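Local coordinates for putative extracellular solute-binding protein (Bordetella bronchiseptica, PDB 4P56) that probably captures mandelate in the periplasm as the solute-binding component of a TRAP transporter, at residues His92-Ala105 and Ala121-His135. Sequence-based numbering, arbitrary orientation.
With RMN ((R)-mandelic acid), chain D.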
loop_
_atom_site.group_PDB
_atom_site.type_symbol
_atom_site.label_atom_id
_atom_site.label_comp_id
_atom_site.label_asym_id
_atom_site.label_seq_id
_atom_site.Cartn_x
_atom_site.Cartn_y
_atom_site.Cartn_z
ATOM N N HIS A 92 5.003 1.593 -3.410
ATOM C CA HIS A 92 5.912 0.705 -4.101
ATOM C C HIS A 92 5.399 0.320 -5.468
ATOM O O HIS A 92 6.177 -0.039 -6.346
ATOM C CB HIS A 92 6.155 -0.515 -3.239
ATOM C CG HIS A 92 7.041 -0.198 -2.094
ATOM N ND1 HIS A 92 6.807 -0.640 -0.810
ATOM C CD2 HIS A 92 8.182 0.513 -2.046
ATOM C CE1 HIS A 92 7.754 -0.187 -0.012
ATOM N NE2 HIS A 92 8.609 0.512 -0.743
ATOM N N ALA A 93 4.098 0.448 -5.656
ATOM C CA ALA A 93 3.491 0.205 -6.961
ATOM C C ALA A 93 3.849 1.253 -8.026
ATOM O O ALA A 93 3.687 1.005 -9.220
ATOM C CB ALA A 93 1.939 0.120 -6.814
ATOM N N TYR A 94 4.283 2.433 -7.618
ATOM C CA TYR A 94 4.381 3.548 -8.544
ATOM C C TYR A 94 5.736 3.588 -9.266
ATOM O O TYR A 94 5.973 4.505 -10.039
ATOM C CB TYR A 94 4.151 4.850 -7.789
ATOM C CG TYR A 94 2.738 4.996 -7.295
ATOM C CD1 TYR A 94 1.765 3.987 -7.541
ATOM C CD2 TYR A 94 2.351 6.124 -6.599
ATOM C CE1 TYR A 94 0.467 4.135 -7.064
ATOM C CE2 TYR A 94 1.041 6.274 -6.132
ATOM C CZ TYR A 94 0.125 5.269 -6.359
ATOM O OH TYR A 94 -1.135 5.498 -5.884
ATOM N N TYR A 95 6.602 2.612 -9.004
ATOM C CA TYR A 95 7.966 2.597 -9.599
ATOM C C TYR A 95 8.289 1.282 -10.287
ATOM O O TYR A 95 8.961 0.430 -9.725
ATOM C CB TYR A 95 9.024 2.902 -8.526
ATOM C CG TYR A 95 8.640 4.118 -7.745
ATOM C CD1 TYR A 95 9.064 5.363 -8.144
ATOM C CD2 TYR A 95 7.842 4.015 -6.619
ATOM C CE1 TYR A 95 8.683 6.517 -7.430
ATOM C CE2 TYR A 95 7.459 5.136 -5.899
ATOM C CZ TYR A 95 7.890 6.371 -6.304
ATOM O OH TYR A 95 7.494 7.479 -5.601
ATOM N N PRO A 96 7.833 1.129 -11.523
ATOM C CA PRO A 96 8.008 -0.116 -12.288
ATOM C C PRO A 96 9.446 -0.554 -12.280
ATOM O O PRO A 96 10.294 0.257 -12.675
ATOM C CB PRO A 96 7.608 0.281 -13.702
ATOM C CG PRO A 96 6.685 1.407 -13.519
ATOM C CD PRO A 96 7.201 2.175 -12.324
ATOM N N GLY A 97 9.697 -1.779 -11.816
ATOM C CA GLY A 97 11.025 -2.362 -11.760
ATOM C C GLY A 97 11.848 -2.155 -10.495
ATOM O O GLY A 97 12.894 -2.775 -10.390
ATOM N N ARG A 98 11.407 -1.335 -9.527
ATOM C CA ARG A 98 12.341 -0.827 -8.517
ATOM C C ARG A 98 12.231 -1.389 -7.103
ATOM O O ARG A 98 13.168 -1.282 -6.273
ATOM C CB ARG A 98 12.207 0.694 -8.470
ATOM C CG ARG A 98 12.747 1.288 -9.762
ATOM C CD ARG A 98 13.270 2.694 -9.575
ATOM N NE ARG A 98 13.552 3.331 -10.862
ATOM C CZ ARG A 98 14.730 3.330 -11.488
ATOM N NH1 ARG A 98 15.798 2.708 -10.987
ATOM N NH2 ARG A 98 14.837 3.961 -12.640
ATOM N N PHE A 99 11.075 -1.965 -6.849
ATOM C CA PHE A 99 10.704 -2.486 -5.539
ATOM C C PHE A 99 10.157 -3.898 -5.709
ATOM O O PHE A 99 9.182 -4.302 -5.062
ATOM C CB PHE A 99 9.698 -1.572 -4.849
ATOM C CG PHE A 99 10.269 -0.234 -4.514
ATOM C CD1 PHE A 99 11.228 -0.100 -3.499
ATOM C CD2 PHE A 99 9.897 0.894 -5.231
ATOM C CE1 PHE A 99 11.801 1.151 -3.207
ATOM C CE2 PHE A 99 10.493 2.147 -4.959
ATOM C CZ PHE A 99 11.438 2.271 -3.939
ATOM N N GLN A 100 10.826 -4.666 -6.556
ATOM C CA GLN A 100 10.411 -6.038 -6.807
ATOM C C GLN A 100 10.413 -6.873 -5.544
ATOM O O GLN A 100 9.594 -7.798 -5.411
ATOM C CB GLN A 100 11.331 -6.729 -7.820
ATOM C CG GLN A 100 11.526 -5.988 -9.110
ATOM C CD GLN A 100 12.585 -6.654 -10.004
ATOM O OE1 GLN A 100 12.638 -7.892 -10.120
ATOM N NE2 GLN A 100 13.440 -5.834 -10.623
ATOM N N LEU A 101 11.315 -6.569 -4.609
ATOM C CA LEU A 101 11.405 -7.365 -3.396
ATOM C C LEU A 101 10.197 -7.182 -2.456
ATOM O O LEU A 101 10.015 -7.983 -1.567
ATOM C CB LEU A 101 12.706 -7.085 -2.602
ATOM C CG LEU A 101 14.004 -7.445 -3.340
ATOM C CD1 LEU A 101 15.252 -7.169 -2.496
ATOM C CD2 LEU A 101 13.953 -8.906 -3.730
ATOM N N THR A 102 9.408 -6.132 -2.616
ATOM C CA THR A 102 8.248 -5.949 -1.731
ATOM C C THR A 102 7.072 -6.871 -2.060
ATOM O O THR A 102 6.132 -6.967 -1.283
ATOM C CB THR A 102 7.735 -4.494 -1.743
ATOM O OG1 THR A 102 7.206 -4.186 -3.039
ATOM C CG2 THR A 102 8.858 -3.534 -1.370
ATOM N N LYS A 103 7.122 -7.531 -3.203
ATOM C CA LYS A 103 5.965 -8.249 -3.707
ATOM C C LYS A 103 5.573 -9.498 -2.880
ATOM O O LYS A 103 4.454 -9.963 -2.991
ATOM C CB LYS A 103 6.158 -8.588 -5.179
ATOM C CG LYS A 103 5.962 -7.355 -6.096
ATOM C CD LYS A 103 6.045 -7.703 -7.584
ATOM C CE LYS A 103 5.785 -6.451 -8.448
ATOM N NZ LYS A 103 5.699 -6.779 -9.914
ATOM N N PHE A 104 6.479 -10.027 -2.058
ATOM C CA PHE A 104 6.141 -11.170 -1.185
ATOM C C PHE A 104 4.972 -10.820 -0.270
ATOM O O PHE A 104 4.219 -11.704 0.145
ATOM C CB PHE A 104 7.339 -11.562 -0.317
ATOM C CG PHE A 104 7.635 -10.573 0.766
ATOM C CD1 PHE A 104 8.446 -9.481 0.516
ATOM C CD2 PHE A 104 7.080 -10.706 2.022
ATOM C CE1 PHE A 104 8.717 -8.556 1.475
ATOM C CE2 PHE A 104 7.353 -9.760 3.029
ATOM C CZ PHE A 104 8.154 -8.670 2.751
ATOM N N ALA A 105 4.814 -9.535 0.062
ATOM C CA ALA A 105 3.884 -9.121 1.119
ATOM C C ALA A 105 2.471 -8.849 0.622
ATOM O O ALA A 105 1.573 -8.593 1.430
ATOM C CB ALA A 105 4.400 -7.871 1.823
ATOM N N ALA A 121 5.096 -7.407 6.961
ATOM C CA ALA A 121 5.885 -6.909 5.829
ATOM C C ALA A 121 7.131 -6.179 6.299
ATOM O O ALA A 121 8.224 -6.424 5.798
ATOM C CB ALA A 121 5.062 -6.000 4.942
ATOM N N TRP A 122 6.970 -5.249 7.232
ATOM C CA TRP A 122 8.125 -4.531 7.761
ATOM C C TRP A 122 9.107 -5.470 8.449
ATOM O O TRP A 122 10.309 -5.368 8.244
ATOM C CB TRP A 122 7.731 -3.408 8.731
ATOM C CG TRP A 122 8.957 -2.926 9.436
ATOM C CD1 TRP A 122 9.303 -3.145 10.728
ATOM C CD2 TRP A 122 10.047 -2.206 8.836
ATOM N NE1 TRP A 122 10.545 -2.595 10.978
ATOM C CE2 TRP A 122 11.019 -2.015 9.829
ATOM C CE3 TRP A 122 10.284 -1.709 7.540
ATOM C CZ2 TRP A 122 12.219 -1.340 9.581
ATOM C CZ3 TRP A 122 11.470 -1.058 7.280
ATOM C CH2 TRP A 122 12.430 -0.863 8.297
ATOM N N ASP A 123 8.618 -6.348 9.304
ATOM C CA ASP A 123 9.523 -7.198 10.067
ATOM C C ASP A 123 10.354 -8.019 9.077
ATOM O O ASP A 123 11.556 -8.218 9.267
ATOM C CB ASP A 123 8.762 -8.112 11.036
ATOM C CG ASP A 123 8.294 -7.388 12.314
ATOM O OD1 ASP A 123 8.756 -6.264 12.583
ATOM O OD2 ASP A 123 7.464 -7.953 13.074
ATOM N N THR A 124 9.726 -8.467 7.998
ATOM C CA THR A 124 10.416 -9.332 7.026
ATOM C C THR A 124 11.449 -8.490 6.262
ATOM O O THR A 124 12.605 -8.913 6.087
ATOM C CB THR A 124 9.405 -9.952 6.060
ATOM O OG1 THR A 124 8.482 -10.798 6.792
ATOM C CG2 THR A 124 10.097 -10.769 4.987
ATOM N N TYR A 125 11.015 -7.311 5.805
ATOM C CA TYR A 125 11.862 -6.397 5.026
ATOM C C TYR A 125 13.090 -5.976 5.839
ATOM O O TYR A 125 14.212 -6.015 5.361
ATOM C CB TYR A 125 11.066 -5.145 4.560
ATOM C CG TYR A 125 11.657 -4.511 3.295
ATOM C CD1 TYR A 125 12.668 -3.586 3.373
ATOM C CD2 TYR A 125 11.247 -4.920 2.033
ATOM C CE1 TYR A 125 13.239 -3.030 2.219
ATOM C CE2 TYR A 125 11.816 -4.385 0.881
ATOM C CZ TYR A 125 12.811 -3.435 0.983
ATOM O OH TYR A 125 13.386 -2.907 -0.169
ATOM N N GLU A 126 12.853 -5.583 7.078
ATOM C CA GLU A 126 13.930 -5.196 7.973
ATOM C C GLU A 126 14.928 -6.345 8.199
ATOM O O GLU A 126 16.127 -6.142 8.140
ATOM C CB GLU A 126 13.314 -4.780 9.305
ATOM C CG GLU A 126 14.338 -4.608 10.392
ATOM C CD GLU A 126 13.716 -4.193 11.693
ATOM O OE1 GLU A 126 12.966 -5.006 12.298
ATOM O OE2 GLU A 126 13.981 -3.043 12.084
ATOM N N LYS A 127 14.424 -7.541 8.481
ATOM C CA LYS A 127 15.317 -8.665 8.795
ATOM C C LYS A 127 16.092 -9.192 7.583
ATOM O O LYS A 127 17.236 -9.581 7.713
ATOM C CB LYS A 127 14.510 -9.816 9.424
ATOM C CG LYS A 127 15.359 -11.080 9.702
ATOM C CD LYS A 127 14.604 -11.976 10.638
ATOM C CE LYS A 127 15.433 -13.129 11.175
ATOM N NZ LYS A 127 14.558 -13.960 12.048
ATOM N N TYR A 128 15.476 -9.222 6.409
ATOM C CA TYR A 128 16.071 -9.964 5.289
ATOM C C TYR A 128 16.431 -9.118 4.064
ATOM O O TYR A 128 17.251 -9.534 3.249
ATOM C CB TYR A 128 15.130 -11.090 4.816
ATOM C CG TYR A 128 14.856 -12.179 5.829
ATOM C CD1 TYR A 128 15.737 -13.237 5.992
ATOM C CD2 TYR A 128 13.710 -12.161 6.606
ATOM C CE1 TYR A 128 15.492 -14.222 6.905
ATOM C CE2 TYR A 128 13.460 -13.154 7.535
ATOM C CZ TYR A 128 14.357 -14.177 7.681
ATOM O OH TYR A 128 14.092 -15.169 8.597
ATOM N N LEU A 129 15.778 -7.975 3.882
ATOM C CA LEU A 129 15.786 -7.355 2.562
ATOM C C LEU A 129 16.473 -5.986 2.491
ATOM O O LEU A 129 16.731 -5.479 1.399
ATOM C CB LEU A 129 14.338 -7.199 2.053
ATOM C CG LEU A 129 13.536 -8.509 2.019
ATOM C CD1 LEU A 129 12.101 -8.296 1.558
ATOM C CD2 LEU A 129 14.215 -9.469 1.097
ATOM N N LEU A 130 16.789 -5.405 3.637
ATOM C CA LEU A 130 17.356 -4.059 3.663
ATOM C C LEU A 130 18.667 -3.970 2.883
ATOM O O LEU A 130 18.947 -2.939 2.263
ATOM C CB LEU A 130 17.613 -3.595 5.098
ATOM C CG LEU A 130 16.400 -3.281 5.985
ATOM C CD1 LEU A 130 16.900 -2.802 7.301
ATOM C CD2 LEU A 130 15.482 -2.232 5.382
ATOM N N LYS A 131 19.492 -5.023 2.952
ATOM C CA LYS A 131 20.802 -5.017 2.308
ATOM C C LYS A 131 20.791 -4.890 0.785
ATOM O O LYS A 131 21.796 -4.497 0.197
ATOM C CB LYS A 131 21.636 -6.246 2.729
ATOM C CG LYS A 131 21.017 -7.592 2.376
ATOM C CD LYS A 131 21.891 -8.727 2.904
ATOM C CE LYS A 131 21.611 -10.037 2.207
ATOM N NZ LYS A 131 22.511 -11.119 2.732
ATOM N N ALA A 132 19.648 -5.173 0.170
ATOM C CA ALA A 132 19.490 -5.063 -1.282
ATOM C C ALA A 132 19.414 -3.604 -1.806
ATOM O O ALA A 132 19.506 -3.365 -3.026
ATOM C CB ALA A 132 18.258 -5.820 -1.685
ATOM N N ASP A 133 19.197 -2.657 -0.895
ATOM C CA ASP A 133 19.297 -1.212 -1.168
ATOM C C ASP A 133 18.242 -0.721 -2.170
ATOM O O ASP A 133 18.505 0.195 -2.950
ATOM C CB ASP A 133 20.713 -0.882 -1.698
ATOM C CG ASP A 133 21.104 0.567 -1.521
ATOM O OD1 ASP A 133 20.525 1.245 -0.629
ATOM O OD2 ASP A 133 22.036 1.003 -2.267
ATOM N N GLU A 134 17.037 -1.281 -2.130
ATOM C CA GLU A 134 15.985 -0.806 -3.036
ATOM C C GLU A 134 15.640 0.673 -2.823
ATOM O O GLU A 134 15.214 1.333 -3.775
ATOM C CB GLU A 134 14.722 -1.629 -2.879
ATOM C CG GLU A 134 14.849 -3.068 -3.317
ATOM C CD GLU A 134 13.527 -3.760 -3.373
ATOM O OE1 GLU A 134 12.685 -3.585 -2.428
ATOM O OE2 GLU A 134 13.308 -4.468 -4.401
ATOM N N HIS A 135 15.787 1.179 -1.592
ATOM C CA HIS A 135 15.437 2.577 -1.265
ATOM C C HIS A 135 16.681 3.476 -1.303
ATOM O O HIS A 135 16.859 4.349 -0.456
ATOM C CB HIS A 135 14.758 2.656 0.124
ATOM C CG HIS A 135 13.448 1.941 0.182
ATOM N ND1 HIS A 135 13.346 0.570 0.239
ATOM C CD2 HIS A 135 12.193 2.420 0.134
ATOM C CE1 HIS A 135 12.063 0.233 0.216
ATOM N NE2 HIS A 135 11.354 1.338 0.140
HETATM C C1 RMN D . -3.226 3.253 -3.015
HETATM C C2 RMN D . -2.758 4.492 -2.605
HETATM C C3 RMN D . -3.488 5.263 -1.718
HETATM C C4 RMN D . -4.718 4.823 -1.259
HETATM C C5 RMN D . -5.199 3.585 -1.677
HETATM C C6 RMN D . -4.448 2.811 -2.548
HETATM C C7 RMN D . -2.437 2.426 -3.994
HETATM C C10 RMN D . -3.115 2.490 -5.331
HETATM O O8 RMN D . -2.396 1.092 -3.660
HETATM O O11 RMN D . -4.021 1.654 -5.670
HETATM O O12 RMN D . -2.821 3.435 -6.122
HETATM O O HOH W 1 13.862 -4.418 -7.030
#
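In this TRAP solute-binding fold, the loop after strand 87-91 runs into a 3-10 turn, where F104 packs on helix 114-129, L101 packs on the turn that follows it, and E134 accepts a backbone N-H. One carboxylate oxygen, E134 OE2, accepts the N-H of L101 at 2.9 Å on its syn side. A water links OE2 to Q100 N. Y125 OH approaches the other oxygen, OE1, at 2.5 Å, a bond so short that its exact length is doubtful. L101 CD1 presses tightly on A132 CB at 3.4 Å. With CG tucked close to both its own N and C (chi1 72°), the F104 ring reaches T124 and L129. There CE1 meets L129 CD1 and CE2 meets T124 CG2, while F104 and F332 meet edge-to-face. H92 and H135 meet rim to rim and share an NE2 to NE2 hydrogen bond of 3.0 Å; either may donate. T237 holds H92 ND1. F99 CE1 lies over the centre of one H135 face, 3.4 Å above it. On the same loop, Y94 OH donates to RMN O12 at 2.7 Å. The arrangement is a buried loop-to-helix packing with an aromatic cluster that does not touch the ligand; it joins the loop carrying Y94 of the pocket to helix 114-129 and the turn after it in a family 7 solute-binding protein.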